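Local coordinates for protein dihydroorotase (Saccharomyces cerevisiae S288C, PDB 6L0A) that interconverts N-carbamoyl-L-aspartate and dihydroorotate, the third step of de novo pyrimidine biosynthesis, using two zinc ions per subunit, at residues 2-10 against 319-329; 242-250 against 290-299. All blocks are in the same frame, centred on the assembly; numbering follows the deposited sequence.

Contact 1 (2-10 against 319-329); sequences VQEIDLGLT and VASSDKAILFK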
ATOM      1  N   VAL C   2      34.708  18.817  14.182  1.00 58.12           N
ATOM      2  CA  VAL C   2      33.472  18.284  13.622  1.00 56.57           C
ATOM      3  C   VAL C   2      33.204  18.948  12.272  1.00 52.55           C
ATOM      4  O   VAL C   2      33.451  20.144  12.108  1.00 52.73           O
ATOM      5  CB  VAL C   2      32.283  18.492  14.591  1.00 53.61           C
ATOM      6  CG1 VAL C   2      30.980  18.028  13.958  1.00 50.15           C
ATOM      7  CG2 VAL C   2      32.537  17.757  15.900  1.00 51.61           C
ATOM      8  N   GLN C   3      32.729  18.179  11.293  1.00 50.06           N
ATOM      9  CA  GLN C   3      32.337  18.775  10.025  1.00 47.67           C
ATOM     10  C   GLN C   3      31.029  19.536  10.194  1.00 39.57           C
ATOM     11  O   GLN C   3      30.076  19.029  10.794  1.00 40.82           O
ATOM     12  CB  GLN C   3      32.184  17.715   8.936  1.00 42.30           C
ATOM     13  CG  GLN C   3      31.900  18.334   7.571  1.00 44.27           C
ATOM     14  CD  GLN C   3      31.786  17.317   6.453  1.00 43.72           C
ATOM     15  OE1 GLN C   3      32.070  16.132   6.642  1.00 52.29           O
ATOM     16  NE2 GLN C   3      31.373  17.779   5.274  1.00 41.32           N
ATOM     17  N   GLU C   4      30.985  20.763   9.670  1.00 40.49           N
ATOM     18  CA  GLU C   4      29.828  21.634   9.814  1.00 34.76           C
ATOM     19  C   GLU C   4      29.467  22.252   8.474  1.00 35.04           C
ATOM     20  O   GLU C   4      30.329  22.464   7.616  1.00 33.96           O
ATOM     21  CB  GLU C   4      30.080  22.750  10.827  1.00 37.08           C
ATOM     22  CG  GLU C   4      30.230  22.280  12.252  1.00 40.48           C
ATOM     23  CD  GLU C   4      30.238  23.432  13.233  1.00 47.30           C
ATOM     24  OE1 GLU C   4      30.561  24.564  12.813  1.00 51.06           O
ATOM     25  OE2 GLU C   4      29.919  23.211  14.419  1.00 48.03           O
ATOM     26  N   ILE C   5      28.173  22.536   8.301  1.00 29.95           N
ATOM     27  CA  ILE C   5      27.664  23.240   7.132  1.00 29.33           C
ATOM     28  C   ILE C   5      26.719  24.333   7.611  1.00 25.09           C
ATOM     29  O   ILE C   5      25.804  24.070   8.401  1.00 30.68           O
ATOM     30  CB  ILE C   5      26.943  22.300   6.144  1.00 27.44           C
ATOM     31  CG1 ILE C   5      27.855  21.137   5.735  1.00 30.05           C
ATOM     32  CG2 ILE C   5      26.475  23.079   4.927  1.00 28.84           C
ATOM     33  CD1 ILE C   5      27.282  20.276   4.623  1.00 34.25           C
ATOM     34  N   ASP C   6      26.961  25.556   7.161  1.00 23.27           N
ATOM     35  CA  ASP C   6      26.158  26.710   7.537  1.00 29.13           C
ATOM     36  C   ASP C   6      25.024  26.801   6.531  1.00 26.20           C
ATOM     37  O   ASP C   6      25.226  27.213   5.383  1.00 25.93           O
ATOM     38  CB  ASP C   6      27.012  27.980   7.549  1.00 31.43           C
ATOM     39  CG  ASP C   6      26.284  29.179   8.136  1.00 36.20           C
ATOM     40  OD1 ASP C   6      25.036  29.252   8.037  1.00 29.91           O
ATOM     41  OD2 ASP C   6      26.973  30.063   8.692  1.00 36.11           O
ATOM     42  N   LEU C   7      23.831  26.398   6.954  1.00 25.35           N
ATOM     43  CA  LEU C   7      22.677  26.399   6.066  1.00 24.43           C
ATOM     44  C   LEU C   7      21.890  27.702   6.123  1.00 27.73           C
ATOM     45  O   LEU C   7      20.960  27.888   5.327  1.00 26.69           O
ATOM     46  CB  LEU C   7      21.766  25.214   6.399  1.00 23.97           C
ATOM     47  CG  LEU C   7      22.395  23.842   6.121  1.00 21.71           C
ATOM     48  CD1 LEU C   7      21.497  22.708   6.601  1.00 25.35           C
ATOM     49  CD2 LEU C   7      22.715  23.677   4.643  1.00 23.37           C
ATOM     50  N   GLY C   8      22.231  28.602   7.044  1.00 25.47           N
ATOM     51  CA  GLY C   8      21.585  29.905   7.064  1.00 22.69           C
ATOM     52  C   GLY C   8      20.129  29.827   7.481  1.00 24.04           C
ATOM     53  O   GLY C   8      19.757  29.137   8.443  1.00 20.36           O
ATOM     54  N   LEU C   9      19.292  30.579   6.764  1.00 21.82           N
ATOM     55  CA  LEU C   9      17.861  30.654   7.065  1.00 19.19           C
ATOM     56  C   LEU C   9      17.170  29.552   6.270  1.00 17.70           C
ATOM     57  O   LEU C   9      16.803  29.727   5.113  1.00 21.26           O
ATOM     58  CB  LEU C   9      17.303  32.031   6.722  1.00 19.81           C
ATOM     59  CG  LEU C   9      18.055  33.201   7.352  1.00 22.77           C
ATOM     60  CD1 LEU C   9      17.573  34.527   6.790  1.00 26.72           C
ATOM     61  CD2 LEU C   9      17.920  33.159   8.869  1.00 21.31           C
ATOM     62  N   THR C  10      17.013  28.400   6.900  1.00 18.79           N
ATOM     63  CA  THR C  10      16.389  27.243   6.272  1.00 17.54           C
ATOM     64  C   THR C  10      14.877  27.427   6.180  1.00 16.46           C
ATOM     65  O   THR C  10      14.255  28.033   7.058  1.00 14.96           O
ATOM     66  CB  THR C  10      16.692  25.994   7.091  1.00 15.88           C
ATOM     67  OG1 THR C  10      16.428  26.277   8.467  1.00 14.67           O
ATOM     68  CG2 THR C  10      18.154  25.590   6.943  1.00 19.54           C
ATOM     69  N   VAL C 319      11.531  38.308   8.775  1.00 27.77           N
ATOM     70  CA  VAL C 319      12.128  37.168   9.443  1.00 27.61           C
ATOM     71  C   VAL C 319      11.995  37.334  10.954  1.00 26.73           C
ATOM     72  O   VAL C 319      12.324  38.377  11.517  1.00 32.14           O
ATOM     73  CB  VAL C 319      13.577  36.981   8.977  1.00 24.93           C
ATOM     74  CG1 VAL C 319      14.370  36.322  10.033  1.00 35.04           C
ATOM     75  CG2 VAL C 319      13.577  36.113   7.650  1.00 35.69           C
ATOM     76  N   ALA C 320      11.460  36.303  11.619  1.00 19.78           N
ATOM     77  CA  ALA C 320      11.282  36.335  13.066  1.00 19.42           C
ATOM     78  C   ALA C 320      12.596  36.248  13.841  1.00 23.37           C
ATOM     79  O   ALA C 320      12.636  36.675  15.002  1.00 24.23           O
ATOM     80  CB  ALA C 320      10.378  35.177  13.521  1.00 21.44           C
ATOM     81  N   SER C 321      13.638  35.659  13.262  1.00 24.78           N
ATOM     82  CA  SER C 321      14.929  35.492  13.918  1.00 25.26           C
ATOM     83  C   SER C 321      15.988  35.280  12.849  1.00 28.04           C
ATOM     84  O   SER C 321      15.776  34.522  11.898  1.00 25.36           O
ATOM     85  CB  SER C 321      14.924  34.313  14.897  1.00 24.74           C
ATOM     86  OG  SER C 321      16.240  33.835  15.129  1.00 26.65           O
ATOM     87  N   SER C 322      17.122  35.963  13.000  1.00 22.00           N
ATOM     88  CA  SER C 322      18.213  35.839  12.044  1.00 18.51           C
ATOM     89  C   SER C 322      19.159  34.690  12.374  1.00 20.59           C
ATOM     90  O   SER C 322      20.170  34.528  11.684  1.00 22.61           O
ATOM     91  CB  SER C 322      18.999  37.155  11.957  1.00 30.00           C
ATOM     92  OG  SER C 322      19.294  37.658  13.250  1.00 30.37           O
ATOM     93  N   ASP C 323      18.842  33.880  13.391  1.00 24.44           N
ATOM     94  CA  ASP C 323      19.661  32.718  13.728  1.00 21.89           C
ATOM     95  C   ASP C 323      19.861  31.830  12.508  1.00 27.14           C
ATOM     96  O   ASP C 323      18.957  31.659  11.686  1.00 25.83           O
ATOM     97  CB  ASP C 323      19.018  31.896  14.849  1.00 23.75           C
ATOM     98  CG  ASP C 323      18.991  32.615  16.171  1.00 29.35           C
ATOM     99  OD1 ASP C 323      19.605  33.697  16.281  1.00 24.12           O
ATOM    100  OD2 ASP C 323      18.341  32.097  17.105  1.00 30.58           O
ATOM    101  N   LYS C 324      21.052  31.259  12.397  1.00 20.18           N
ATOM    102  CA  LYS C 324      21.423  30.437  11.257  1.00 24.97           C
ATOM    103  C   LYS C 324      21.427  28.976  11.674  1.00 26.66           C
ATOM    104  O   LYS C 324      21.838  28.645  12.788  1.00 25.06           O
ATOM    105  CB  LYS C 324      22.801  30.825  10.721  1.00 27.98           C
ATOM    106  CG  LYS C 324      22.840  32.165   9.995  1.00 31.67           C
ATOM    107  CD  LYS C 324      24.210  32.827  10.121  1.00 33.14           C
ATOM    108  CE  LYS C 324      24.740  32.759  11.547  1.00 36.61           C
ATOM    109  NZ  LYS C 324      26.014  33.527  11.724  1.00 40.78           N
ATOM    110  N   ALA C 325      20.965  28.104  10.786  1.00 23.91           N
ATOM    111  CA  ALA C 325      20.924  26.680  11.088  1.00 26.24           C
ATOM    112  C   ALA C 325      22.265  26.065  10.706  1.00 21.05           C
ATOM    113  O   ALA C 325      22.682  26.137   9.546  1.00 24.25           O
ATOM    114  CB  ALA C 325      19.760  25.997  10.360  1.00 22.95           C
ATOM    115  N   ILE C 326      22.942  25.470  11.680  1.00 26.70           N
ATOM    116  CA  ILE C 326      24.261  24.878  11.476  1.00 29.51           C
ATOM    117  C   ILE C 326      24.114  23.364  11.515  1.00 23.53           C
ATOM    118  O   ILE C 326      23.739  22.790  12.546  1.00 24.93           O
ATOM    119  CB  ILE C 326      25.272  25.359  12.530  1.00 30.31           C
ATOM    120  CG1 ILE C 326      25.294  26.894  12.594  1.00 27.26           C
ATOM    121  CG2 ILE C 326      26.656  24.801  12.225  1.00 32.82           C
ATOM    122  CD1 ILE C 326      25.735  27.555  11.305  1.00 31.23           C
ATOM    123  N   LEU C 327      24.404  22.716  10.397  1.00 23.17           N
ATOM    124  CA  LEU C 327      24.429  21.262  10.356  1.00 25.94           C
ATOM    125  C   LEU C 327      25.809  20.785  10.793  1.00 30.36           C
ATOM    126  O   LEU C 327      26.819  21.229  10.241  1.00 32.20           O
ATOM    127  CB  LEU C 327      24.112  20.769   8.949  1.00 34.44           C
ATOM    128  CG  LEU C 327      23.703  19.310   8.783  1.00 35.17           C
ATOM    129  CD1 LEU C 327      22.222  19.136   9.081  1.00 27.62           C
ATOM    130  CD2 LEU C 327      24.033  18.874   7.376  1.00 33.25           C
ATOM    131  N   PHE C 328      25.861  19.893  11.780  1.00 33.93           N
ATOM    132  CA  PHE C 328      27.151  19.376  12.228  1.00 36.31           C
ATOM    133  C   PHE C 328      27.116  17.858  12.346  1.00 35.75           C
ATOM    134  O   PHE C 328      26.097  17.276  12.735  1.00 37.28           O
ATOM    135  CB  PHE C 328      27.599  20.022  13.555  1.00 35.91           C
ATOM    136  CG  PHE C 328      26.692  19.754  14.725  1.00 35.92           C
ATOM    137  CD1 PHE C 328      25.474  20.401  14.843  1.00 33.47           C
ATOM    138  CD2 PHE C 328      27.082  18.890  15.732  1.00 34.43           C
ATOM    139  CE1 PHE C 328      24.648  20.168  15.931  1.00 31.10           C
ATOM    140  CE2 PHE C 328      26.258  18.655  16.817  1.00 31.37           C
ATOM    141  CZ  PHE C 328      25.044  19.296  16.918  1.00 31.70           C
ATOM    142  N   LYS C 329      28.251  17.235  12.013  1.00 39.10           N
ATOM    143  CA  LYS C 329      28.359  15.794  11.765  1.00 35.46           C
ATOM    144  C   LYS C 329      28.470  15.030  13.087  1.00 38.90           C
ATOM    145  O   LYS C 329      29.495  14.431  13.426  1.00 47.24           O
ATOM    146  CB  LYS C 329      29.548  15.522  10.849  1.00 42.48           C
ATOM    147  CG  LYS C 329      29.741  14.073  10.389  1.00 40.70           C
ATOM    148  CD  LYS C 329      28.716  13.648   9.355  1.00 36.63           C
ATOM    149  CE  LYS C 329      29.065  12.282   8.755  1.00 40.85           C
ATOM    150  NZ  LYS C 329      30.055  12.371   7.647  1.00 43.54           N
TER
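Ile5 and Leu327 form a hydrogen-bonded antiparallel pair, Ile5 N giving to Leu327 O at 2.7 Å and Leu327 N returning to Ile5 O. Lys329 N reaches Gln3 O at one end. At the other the regular pairing is broken by a classic beta bulge, in which Leu7 and Gly8 both face Ala325: Leu7 N bonds to Ala325 O, and Ala325 N to Gly8 O at 2.8 Å with an N-H...O angle of 169°. Gly8 takes a positive phi of 69°, a value that favours glycine. On one face the carboxylate of Asp6, its CG anti to the backbone N (chi1 -171°) and beside the carbonyl carbon, meets Ile326 CD1 3.6 Å from Asp6 CG, while Glu4 CG lies 3.7 Å from Phe328 CB. The terminal strand 4-8 thereby forms the edge of a small antiparallel sheet in which strand 354-362 flanks 324-328 on its other side. From that strand Arg360 makes a salt bridge with Glu4 and a cation-pi contact with the Phe328 ring. The other face carries Ile5 and Leu327; from the bulge Leu7 brings CD1 to 4.0 Å from Leu327 CB, and Leu300 of helix 300-312 and Ile284 of helix 283-293 pack on both leucines. Past the bulge Leu9 lays CD2 3.4 Å from Asp323 O, in a turn where Ser321 OG accepts from Asp323 N, an ST turn, and Asp323 is salt-bridged to Arg31.

Contact 2 (242-250 against 290-299); sequences LVKAAVSGK and VFEEQNALEN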
ATOM      1  N   LEU C 242      13.158  11.309  -8.022  1.00 16.96           N
ATOM      2  CA  LEU C 242      13.004  12.331  -6.989  1.00 16.80           C
ATOM      3  C   LEU C 242      14.339  12.686  -6.350  1.00 19.01           C
ATOM      4  O   LEU C 242      14.616  13.861  -6.096  1.00 20.03           O
ATOM      5  CB  LEU C 242      12.034  11.866  -5.901  1.00 15.29           C
ATOM      6  CG  LEU C 242      10.635  11.448  -6.349  1.00 14.12           C
ATOM      7  CD1 LEU C 242       9.842  10.924  -5.166  1.00 11.93           C
ATOM      8  CD2 LEU C 242       9.893  12.617  -6.974  1.00 13.93           C
ATOM      9  N   VAL C 243      15.151  11.678  -6.022  1.00 20.07           N
ATOM     10  CA  VAL C 243      16.431  11.957  -5.380  1.00 19.78           C
ATOM     11  C   VAL C 243      17.333  12.740  -6.327  1.00 18.19           C
ATOM     12  O   VAL C 243      17.998  13.698  -5.913  1.00 23.22           O
ATOM     13  CB  VAL C 243      17.083  10.650  -4.889  1.00 19.36           C
ATOM     14  CG1 VAL C 243      18.536  10.884  -4.523  1.00 17.89           C
ATOM     15  CG2 VAL C 243      16.325  10.109  -3.666  1.00 19.06           C
ATOM     16  N   LYS C 244      17.324  12.390  -7.622  1.00 21.47           N
ATOM     17  CA  LYS C 244      18.147  13.117  -8.588  1.00 24.51           C
ATOM     18  C   LYS C 244      17.680  14.560  -8.737  1.00 25.74           C
ATOM     19  O   LYS C 244      18.502  15.476  -8.878  1.00 23.55           O
ATOM     20  CB  LYS C 244      18.143  12.412  -9.950  1.00 25.06           C
ATOM     21  CG  LYS C 244      19.203  11.312 -10.088  1.00 32.60           C
ATOM     22  CD  LYS C 244      19.527  11.004 -11.557  1.00 39.36           C
ATOM     23  CE  LYS C 244      20.945  11.442 -11.925  1.00 41.25           C
ATOM     24  NZ  LYS C 244      22.001  10.548 -11.357  1.00 48.88           N
ATOM     25  N   ALA C 245      16.362  14.782  -8.721  1.00 21.34           N
ATOM     26  CA  ALA C 245      15.850  16.148  -8.758  1.00 19.94           C
ATOM     27  C   ALA C 245      16.258  16.917  -7.510  1.00 19.82           C
ATOM     28  O   ALA C 245      16.660  18.086  -7.597  1.00 22.13           O
ATOM     29  CB  ALA C 245      14.324  16.138  -8.916  1.00 19.10           C
ATOM     30  N   ALA C 246      16.191  16.275  -6.340  1.00 17.52           N
ATOM     31  CA  ALA C 246      16.429  16.995  -5.091  1.00 17.80           C
ATOM     32  C   ALA C 246      17.867  17.485  -4.992  1.00 23.21           C
ATOM     33  O   ALA C 246      18.130  18.552  -4.420  1.00 19.58           O
ATOM     34  CB  ALA C 246      16.100  16.113  -3.894  1.00 17.89           C
ATOM     35  N   VAL C 247      18.816  16.711  -5.516  1.00 21.20           N
ATOM     36  CA  VAL C 247      20.220  17.103  -5.472  1.00 21.09           C
ATOM     37  C   VAL C 247      20.666  17.768  -6.770  1.00 22.21           C
ATOM     38  O   VAL C 247      21.865  17.968  -6.977  1.00 28.12           O
ATOM     39  CB  VAL C 247      21.115  15.901  -5.127  1.00 22.71           C
ATOM     40  CG1 VAL C 247      20.742  15.343  -3.760  1.00 20.32           C
ATOM     41  CG2 VAL C 247      21.001  14.830  -6.197  1.00 24.06           C
ATOM     42  N   SER C 248      19.724  18.143  -7.639  1.00 21.81           N
ATOM     43  CA  SER C 248      20.070  18.629  -8.968  1.00 24.67           C
ATOM     44  C   SER C 248      20.695  20.020  -8.948  1.00 26.88           C
ATOM     45  O   SER C 248      21.346  20.402  -9.927  1.00 27.16           O
ATOM     46  CB  SER C 248      18.829  18.640  -9.869  1.00 21.62           C
ATOM     47  OG  SER C 248      17.921  19.673  -9.508  1.00 22.58           O
ATOM     48  N   GLY C 249      20.516  20.779  -7.867  1.00 27.00           N
ATOM     49  CA  GLY C 249      20.871  22.185  -7.876  1.00 24.34           C
ATOM     50  C   GLY C 249      19.983  23.052  -8.736  1.00 29.07           C
ATOM     51  O   GLY C 249      20.329  24.211  -8.990  1.00 25.93           O
ATOM     52  N   LYS C 250      18.844  22.521  -9.212  1.00 23.75           N
ATOM     53  CA  LYS C 250      17.924  23.298 -10.025  1.00 22.48           C
ATOM     54  C   LYS C 250      17.016  24.132  -9.122  1.00 26.20           C
ATOM     55  O   LYS C 250      16.529  23.634  -8.106  1.00 24.06           O
ATOM     56  CB  LYS C 250      17.072  22.377 -10.897  1.00 28.19           C
ATOM     57  CG  LYS C 250      17.722  21.946 -12.209  1.00 31.10           C
ATOM     58  CD  LYS C 250      18.266  23.134 -12.992  1.00 35.95           C
ATOM     59  CE  LYS C 250      19.781  23.091 -13.083  1.00 41.49           C
ATOM     60  NZ  LYS C 250      20.360  24.398 -13.531  1.00 45.90           N
ATOM     61  N   VAL C 290      20.338  12.226   2.806  1.00 19.36           N
ATOM     62  CA  VAL C 290      20.229  11.961   1.375  1.00 21.76           C
ATOM     63  C   VAL C 290      21.353  12.645   0.612  1.00 22.63           C
ATOM     64  O   VAL C 290      21.989  12.043  -0.264  1.00 23.48           O
ATOM     65  CB  VAL C 290      18.852  12.412   0.862  1.00 19.17           C
ATOM     66  CG1 VAL C 290      18.755  12.210  -0.653  1.00 17.73           C
ATOM     67  CG2 VAL C 290      17.766  11.661   1.610  1.00 17.84           C
ATOM     68  N   PHE C 291      21.609  13.918   0.920  1.00 20.99           N
ATOM     69  CA  PHE C 291      22.624  14.648   0.172  1.00 23.87           C
ATOM     70  C   PHE C 291      24.022  14.096   0.440  1.00 23.20           C
ATOM     71  O   PHE C 291      24.863  14.083  -0.462  1.00 25.69           O
ATOM     72  CB  PHE C 291      22.545  16.136   0.510  1.00 23.80           C
ATOM     73  CG  PHE C 291      21.457  16.873  -0.240  1.00 24.88           C
ATOM     74  CD1 PHE C 291      20.118  16.647   0.048  1.00 25.74           C
ATOM     75  CD2 PHE C 291      21.779  17.791  -1.226  1.00 21.70           C
ATOM     76  CE1 PHE C 291      19.118  17.331  -0.632  1.00 21.42           C
ATOM     77  CE2 PHE C 291      20.787  18.477  -1.918  1.00 25.03           C
ATOM     78  CZ  PHE C 291      19.448  18.242  -1.614  1.00 20.13           C
ATOM     79  N   GLU C 292      24.268  13.604   1.650  1.00 20.93           N
ATOM     80  CA  GLU C 292      25.541  12.947   1.934  1.00 29.98           C
ATOM     81  C   GLU C 292      25.684  11.667   1.122  1.00 30.50           C
ATOM     82  O   GLU C 292      26.696  11.454   0.441  1.00 30.49           O
ATOM     83  CB  GLU C 292      25.652  12.647   3.426  1.00 27.64           C
ATOM     84  CG  GLU C 292      26.805  11.709   3.756  1.00 37.24           C
ATOM     85  CD  GLU C 292      27.407  11.984   5.107  1.00 40.88           C
ATOM     86  OE1 GLU C 292      26.682  11.856   6.116  1.00 45.99           O
ATOM     87  OE2 GLU C 292      28.607  12.334   5.161  1.00 51.71           O
ATOM     88  N   GLU C 293      24.667  10.803   1.174  1.00 28.06           N
ATOM     89  CA  GLU C 293      24.720   9.554   0.427  1.00 27.76           C
ATOM     90  C   GLU C 293      24.842   9.803  -1.073  1.00 29.00           C
ATOM     91  O   GLU C 293      25.438   8.989  -1.792  1.00 29.89           O
ATOM     92  CB  GLU C 293      23.486   8.705   0.760  1.00 29.71           C
ATOM     93  CG  GLU C 293      23.439   8.256   2.233  1.00 25.91           C
ATOM     94  CD  GLU C 293      22.162   7.516   2.607  1.00 33.57           C
ATOM     95  OE1 GLU C 293      21.272   7.390   1.740  1.00 31.70           O
ATOM     96  OE2 GLU C 293      22.040   7.076   3.778  1.00 28.75           O
ATOM     97  N   GLN C 294      24.328  10.928  -1.563  1.00 22.80           N
ATOM     98  CA  GLN C 294      24.424  11.254  -2.977  1.00 26.79           C
ATOM     99  C   GLN C 294      25.682  12.034  -3.328  1.00 28.41           C
ATOM    100  O   GLN C 294      25.868  12.381  -4.501  1.00 27.43           O
ATOM    101  CB  GLN C 294      23.200  12.057  -3.434  1.00 27.89           C
ATOM    102  CG  GLN C 294      21.892  11.290  -3.322  1.00 23.62           C
ATOM    103  CD  GLN C 294      21.958   9.938  -3.992  1.00 27.01           C
ATOM    104  OE1 GLN C 294      22.227   9.840  -5.191  1.00 28.71           O
ATOM    105  NE2 GLN C 294      21.708   8.885  -3.226  1.00 30.93           N
ATOM    106  N   ASN C 295      26.537  12.323  -2.350  1.00 27.07           N
ATOM    107  CA  ASN C 295      27.760  13.086  -2.590  1.00 31.43           C
ATOM    108  C   ASN C 295      27.440  14.437  -3.208  1.00 30.84           C
ATOM    109  O   ASN C 295      28.065  14.880  -4.173  1.00 28.31           O
ATOM    110  CB  ASN C 295      28.735  12.294  -3.452  1.00 30.68           C
ATOM    111  CG  ASN C 295      29.129  11.030  -2.800  1.00 35.61           C
ATOM    112  OD1 ASN C 295      29.241   9.981  -3.437  1.00 40.47           O
ATOM    113  ND2 ASN C 295      29.317  11.088  -1.487  1.00 29.69           N
ATOM    114  N   ALA C 296      26.445  15.098  -2.628  1.00 30.88           N
ATOM    115  CA  ALA C 296      25.991  16.370  -3.164  1.00 29.32           C
ATOM    116  C   ALA C 296      25.731  17.384  -2.055  1.00 29.16           C
ATOM    117  O   ALA C 296      24.874  18.261  -2.206  1.00 27.28           O
ATOM    118  CB  ALA C 296      24.735  16.176  -4.014  1.00 26.87           C
ATOM    119  N   LEU C 297      26.470  17.296  -0.948  1.00 26.93           N
ATOM    120  CA  LEU C 297      26.233  18.201   0.171  1.00 31.21           C
ATOM    121  C   LEU C 297      26.414  19.667  -0.213  1.00 28.98           C
ATOM    122  O   LEU C 297      25.817  20.542   0.422  1.00 30.42           O
ATOM    123  CB  LEU C 297      27.152  17.846   1.339  1.00 35.25           C
ATOM    124  CG  LEU C 297      26.760  16.608   2.144  1.00 37.95           C
ATOM    125  CD1 LEU C 297      27.902  16.179   3.062  1.00 36.41           C
ATOM    126  CD2 LEU C 297      25.491  16.867   2.950  1.00 32.13           C
ATOM    127  N   GLU C 298      27.200  19.955  -1.253  1.00 32.81           N
ATOM    128  CA  GLU C 298      27.339  21.332  -1.713  1.00 32.87           C
ATOM    129  C   GLU C 298      26.027  21.898  -2.242  1.00 30.24           C
ATOM    130  O   GLU C 298      25.886  23.121  -2.323  1.00 28.01           O
ATOM    131  CB  GLU C 298      28.425  21.427  -2.790  1.00 31.32           C
ATOM    132  CG  GLU C 298      27.960  21.081  -4.203  1.00 36.89           C
ATOM    133  CD  GLU C 298      28.191  19.617  -4.558  1.00 39.63           C
ATOM    134  OE1 GLU C 298      28.324  18.785  -3.629  1.00 41.89           O
ATOM    135  OE2 GLU C 298      28.239  19.297  -5.767  1.00 42.92           O
ATOM    136  N   ASN C 299      25.068  21.045  -2.610  1.00 28.07           N
ATOM    137  CA  ASN C 299      23.780  21.508  -3.117  1.00 26.75           C
ATOM    138  C   ASN C 299      22.710  21.578  -2.036  1.00 23.65           C
ATOM    139  O   ASN C 299      21.568  21.949  -2.336  1.00 24.06           O
ATOM    140  CB  ASN C 299      23.310  20.610  -4.273  1.00 24.19           C
ATOM    141  CG  ASN C 299      23.978  20.969  -5.596  1.00 29.65           C
ATOM    142  OD1 ASN C 299      24.706  21.960  -5.678  1.00 30.89           O
ATOM    143  ND2 ASN C 299      23.739  20.162  -6.634  1.00 24.48           N
TER
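Two helix C-terminal ends of the metallo-dependent hydrolase barrel meet here, that of helix 236-246 and that of helix 283-293, the latter finished by a Schellman motif at Asn295. Val247, the first residue to leave the helical path of its segment, sets CG1 over the centre of the Phe291 ring, 3.6 Å from the centroid and 11° off the normal, a CH-pi contact. With chi1 at -61° CG1 stands anti to the carbonyl carbon, the branch that faces the ring. Val247 CB also rests 3.8 Å from Ala296 CB. The ring's CZ comes within 3.1 Å of Ala246 O, approached obliquely. A leucine in place of Phe291 would probably deprive the Val247 methyl of its flat platform and open a gap beside Ala246. One helical turn before Val247, Val243 CG1 lies 3.6 Å from Gln294 CG and 4.1 Å from Val290 CG1, the glutamine crossing the valine at about a right angle. Asn299 supplies the polar link: its ND2 gives to Val247 O at 2.9 Å, the acceptor near the amide plane but the donor 43° out of the carbonyl plane. Beyond, Ser248 OG bonds back to Ala245 O and accepts from Lys250 N, an ST turn. Phe303 of helix 300-312 meets the Phe291 ring, while Ala246 touches Leu209 of strand 205-209 and Ala245 packs on Phe253 of strand 253-255.

How the contacts relate
The two contacts have centres 18 Å apart and show how a catalytic barrel and a sheet built from both chain ends are joined. Contact 1 pairs strand 4-8 with strand 324-328, and both halves of contact 2 fall in the sequence between those strands. Helix 283-293 is the bridge: its C-terminal end belongs to contact 2, while its residues Ile284 and Ala288 lie against the sheet of contact 1, and Glu292 makes a salt bridge from OE2 to Lys329 NZ at 2.9 Å. Leu297 also meets Ile5. Contact 1 lies away from the zinc site, whereas Ala246 of contact 2 is about 12 Å, between side chains, from His180, a zinc ligand.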